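Local coordinates for flagellar biosynthetic protein FlhB (Aquifex aeolicus, PDB 3B1S), which probably serves in the flagellar type III export apparatus and in building the flagellar rod, seen here as its C-terminal domain, at residues Ala17-Lys23 with Val57-Ile63. Residues are numbered along the deposited sequence; the frame is centred on the assembly and turned at random.
Sequences APVVVAK and VEVGKEI
A type II beta turn, Glu58 to Lys61, in the loop between helices 47-53 and 68-84 lies against the edge of strand 19-25, which pairs on its other side with strand 4-9. Two backbone bonds fix the loop: Gly60 N donates to Val20 O over 2.8 Å, and Ile63 N to Pro18 O over 2.9 Å, both nearly straight. Between them the Val20 side chain points into the loop; its CG2 lies 3.7 Å from Val57 CG2 and 3.6 Å from Lys61 O, while Ile6 and Leu8 of strand 4-9 also touch this valine. At one end the Ile63 side chain crosses that of Pro18 at an angle, Ile63 CD1 lying 3.8 Å from Pro18 CD, and Val71 of helix 68-84 meets both residues. At the other, the Lys23 chain runs extended from CG and brings NZ within 3.2 Å of Val57 O, approaching almost in line with the carbonyl; Tyr54 O accepts a second bond from the same ammonium. A methionine in place of Lys23 would probably leave both carbonyls without this shared donor and set the start of the loop free to shift. Val59 spreads CG1 over Val21 O, 3.5 Å away, and also packs on an apolar side chain of the other chain. Gly60 has phi 101°, as expected at the third position of a type II turn, here in a loop closing over one edge of the antiparallel strand pair 4-9 and 19-25 in the FlhB/YscU C-terminal domain.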
ATOM      1  N   ALA D  17      12.635  -2.220   7.192  1.00 89.03           N
ATOM      2  CA  ALA D  17      12.004  -1.249   6.326  1.00 86.36           C
ATOM      3  C   ALA D  17      10.510  -1.588   6.135  1.00 84.18           C
ATOM      4  O   ALA D  17      10.059  -2.658   6.564  1.00 83.60           O
ATOM      5  CB  ALA D  17      12.750  -1.171   4.982  1.00 86.23           C
ATOM      6  N   PRO D  18       9.736  -0.656   5.544  1.00 82.38           N
ATOM      7  CA  PRO D  18       8.332  -0.889   5.162  1.00 80.95           C
ATOM      8  C   PRO D  18       8.084  -1.953   4.049  1.00 79.53           C
ATOM      9  O   PRO D  18       8.650  -1.878   2.959  1.00 78.86           O
ATOM     10  CB  PRO D  18       7.887   0.493   4.697  1.00 80.93           C
ATOM     11  CG  PRO D  18       8.798   1.440   5.434  1.00 81.07           C
ATOM     12  CD  PRO D  18      10.086   0.778   5.454  1.00 81.86           C
ATOM     13  N   VAL D  19       7.239  -2.927   4.374  1.00 77.90           N
ATOM     14  CA  VAL D  19       6.732  -3.947   3.469  1.00 77.18           C
ATOM     15  C   VAL D  19       5.520  -3.396   2.704  1.00 76.35           C
ATOM     16  O   VAL D  19       4.589  -2.892   3.309  1.00 76.07           O
ATOM     17  CB  VAL D  19       6.227  -5.189   4.283  1.00 77.47           C
ATOM     18  CG1 VAL D  19       5.944  -6.379   3.388  1.00 77.15           C
ATOM     19  CG2 VAL D  19       7.219  -5.587   5.340  1.00 77.90           C
ATOM     20  N   VAL D  20       5.508  -3.516   1.383  1.00 75.39           N
ATOM     21  CA  VAL D  20       4.324  -3.149   0.614  1.00 74.14           C
ATOM     22  C   VAL D  20       3.278  -4.231   0.748  1.00 73.64           C
ATOM     23  O   VAL D  20       3.456  -5.299   0.214  1.00 73.44           O
ATOM     24  CB  VAL D  20       4.639  -3.049  -0.879  1.00 74.14           C
ATOM     25  CG1 VAL D  20       3.467  -2.433  -1.622  1.00 73.46           C
ATOM     26  CG2 VAL D  20       5.930  -2.282  -1.121  1.00 73.39           C
ATOM     27  N   VAL D  21       2.187  -3.985   1.456  1.00 73.58           N
ATOM     28  CA  VAL D  21       1.190  -5.046   1.586  1.00 73.44           C
ATOM     29  C   VAL D  21       0.095  -5.018   0.518  1.00 73.50           C
ATOM     30  O   VAL D  21      -0.610  -5.996   0.330  1.00 73.67           O
ATOM     31  CB  VAL D  21       0.592  -5.166   3.012  1.00 73.58           C
ATOM     32  CG1 VAL D  21       1.598  -4.731   4.035  1.00 73.46           C
ATOM     33  CG2 VAL D  21      -0.719  -4.406   3.170  1.00 73.62           C
ATOM     34  N   ALA D  22      -0.030  -3.898  -0.184  1.00 73.70           N
ATOM     35  CA  ALA D  22      -0.986  -3.748  -1.263  1.00 73.44           C
ATOM     36  C   ALA D  22      -0.536  -2.592  -2.147  1.00 74.33           C
ATOM     37  O   ALA D  22       0.110  -1.668  -1.655  1.00 74.70           O
ATOM     38  CB  ALA D  22      -2.324  -3.470  -0.699  1.00 72.87           C
ATOM     39  N   LYS D  23      -0.828  -2.664  -3.449  1.00 75.13           N
ATOM     40  CA  LYS D  23      -0.797  -1.489  -4.335  1.00 75.56           C
ATOM     41  C   LYS D  23      -2.073  -1.501  -5.213  1.00 76.21           C
ATOM     42  O   LYS D  23      -2.638  -2.566  -5.429  1.00 75.80           O
ATOM     43  CB  LYS D  23       0.514  -1.413  -5.128  1.00 75.26           C
ATOM     44  CG  LYS D  23       0.695  -2.437  -6.243  1.00 76.11           C
ATOM     45  CD  LYS D  23       1.947  -2.134  -7.056  1.00 75.94           C
ATOM     46  CE  LYS D  23       2.323  -3.287  -7.995  1.00 77.44           C
ATOM     47  NZ  LYS D  23       3.492  -2.923  -8.874  1.00 76.89           N
ATOM     48  N   VAL D  57       7.948  -1.007  -6.752  1.00 94.31           N
ATOM     49  CA  VAL D  57       7.892  -2.112  -5.831  1.00 93.19           C
ATOM     50  C   VAL D  57       6.795  -3.101  -6.043  1.00 92.55           C
ATOM     51  O   VAL D  57       6.016  -2.974  -6.958  1.00 92.49           O
ATOM     52  CB  VAL D  57       7.828  -1.613  -4.415  1.00 93.67           C
ATOM     53  CG1 VAL D  57       9.174  -1.078  -4.003  1.00 93.64           C
ATOM     54  CG2 VAL D  57       6.801  -0.543  -4.309  1.00 92.68           C
ATOM     55  N   GLU D  58       6.759  -4.109  -5.188  1.00 91.15           N
ATOM     56  CA  GLU D  58       5.806  -5.160  -5.362  1.00 90.40           C
ATOM     57  C   GLU D  58       5.296  -5.693  -4.037  1.00 89.67           C
ATOM     58  O   GLU D  58       5.943  -5.558  -2.998  1.00 89.59           O
ATOM     59  CB  GLU D  58       6.427  -6.278  -6.202  1.00 90.72           C
ATOM     60  CG  GLU D  58       7.501  -7.100  -5.480  1.00 91.55           C
ATOM     61  CD  GLU D  58       8.134  -8.156  -6.378  1.00 93.21           C
ATOM     62  OE1 GLU D  58       8.556  -7.796  -7.502  1.00 93.16           O
ATOM     63  OE2 GLU D  58       8.205  -9.342  -5.966  1.00 93.78           O
ATOM     64  N   VAL D  59       4.144  -6.342  -4.104  1.00 88.72           N
ATOM     65  CA  VAL D  59       3.443  -6.815  -2.927  1.00 88.03           C
ATOM     66  C   VAL D  59       4.151  -7.920  -2.151  1.00 88.11           C
ATOM     67  O   VAL D  59       4.385  -9.011  -2.661  1.00 88.22           O
ATOM     68  CB  VAL D  59       2.043  -7.261  -3.300  1.00 87.53           C
ATOM     69  CG1 VAL D  59       1.262  -7.697  -2.055  1.00 87.11           C
ATOM     70  CG2 VAL D  59       1.332  -6.128  -4.042  1.00 87.76           C
ATOM     71  N   GLY D  60       4.451  -7.619  -0.893  1.00 88.39           N
ATOM     72  CA  GLY D  60       5.098  -8.550   0.016  1.00 88.94           C
ATOM     73  C   GLY D  60       6.580  -8.278   0.175  1.00 89.15           C
ATOM     74  O   GLY D  60       7.212  -8.813   1.067  1.00 89.09           O
ATOM     75  N   LYS D  61       7.138  -7.435  -0.676  1.00 89.74           N
ATOM     76  CA  LYS D  61       8.555  -7.154  -0.580  1.00 91.23           C
ATOM     77  C   LYS D  61       8.951  -5.727  -0.122  1.00 91.74           C
ATOM     78  O   LYS D  61       8.590  -4.723  -0.753  1.00 91.79           O
ATOM     79  CB  LYS D  61       9.241  -7.572  -1.875  1.00 91.43           C
ATOM     80  CG  LYS D  61       9.157  -9.090  -2.075  1.00 93.26           C
ATOM     81  CD  LYS D  61       9.778  -9.555  -3.392  1.00 96.32           C
ATOM     82  CE  LYS D  61       9.544 -11.065  -3.585  1.00 97.81           C
ATOM     83  NZ  LYS D  61      10.538 -11.637  -4.538  1.00 98.03           N
ATOM     84  N   GLU D  62       9.849  -5.668   0.852  1.00 92.28           N
ATOM     85  CA  GLU D  62      10.282  -4.443   1.489  1.00 92.63           C
ATOM     86  C   GLU D  62      10.782  -3.472   0.480  1.00 93.23           C
ATOM     87  O   GLU D  62      11.363  -3.839  -0.504  1.00 93.79           O
ATOM     88  CB  GLU D  62      11.466  -4.712   2.395  1.00 92.25           C
ATOM     89  CG  GLU D  62      11.150  -5.352   3.682  1.00 91.98           C
ATOM     90  CD  GLU D  62      12.360  -5.463   4.533  1.00 92.72           C
ATOM     91  OE1 GLU D  62      12.268  -5.981   5.646  1.00 95.09           O
ATOM     92  OE2 GLU D  62      13.419  -5.032   4.084  1.00 93.40           O
ATOM     93  N   ILE D  63      10.514  -2.211   0.731  1.00 93.88           N
ATOM     94  CA  ILE D  63      10.842  -1.160  -0.204  1.00 94.25           C
ATOM     95  C   ILE D  63      12.347  -1.138  -0.399  1.00 94.88           C
ATOM     96  O   ILE D  63      13.104  -1.681   0.409  1.00 94.09           O
ATOM     97  CB  ILE D  63      10.303   0.211   0.269  1.00 94.17           C
ATOM     98  CG1 ILE D  63      10.917   0.617   1.609  1.00 94.38           C
ATOM     99  CG2 ILE D  63       8.811   0.132   0.448  1.00 94.06           C
ATOM    100  CD1 ILE D  63      10.754   2.074   1.979  1.00 94.75           C
TER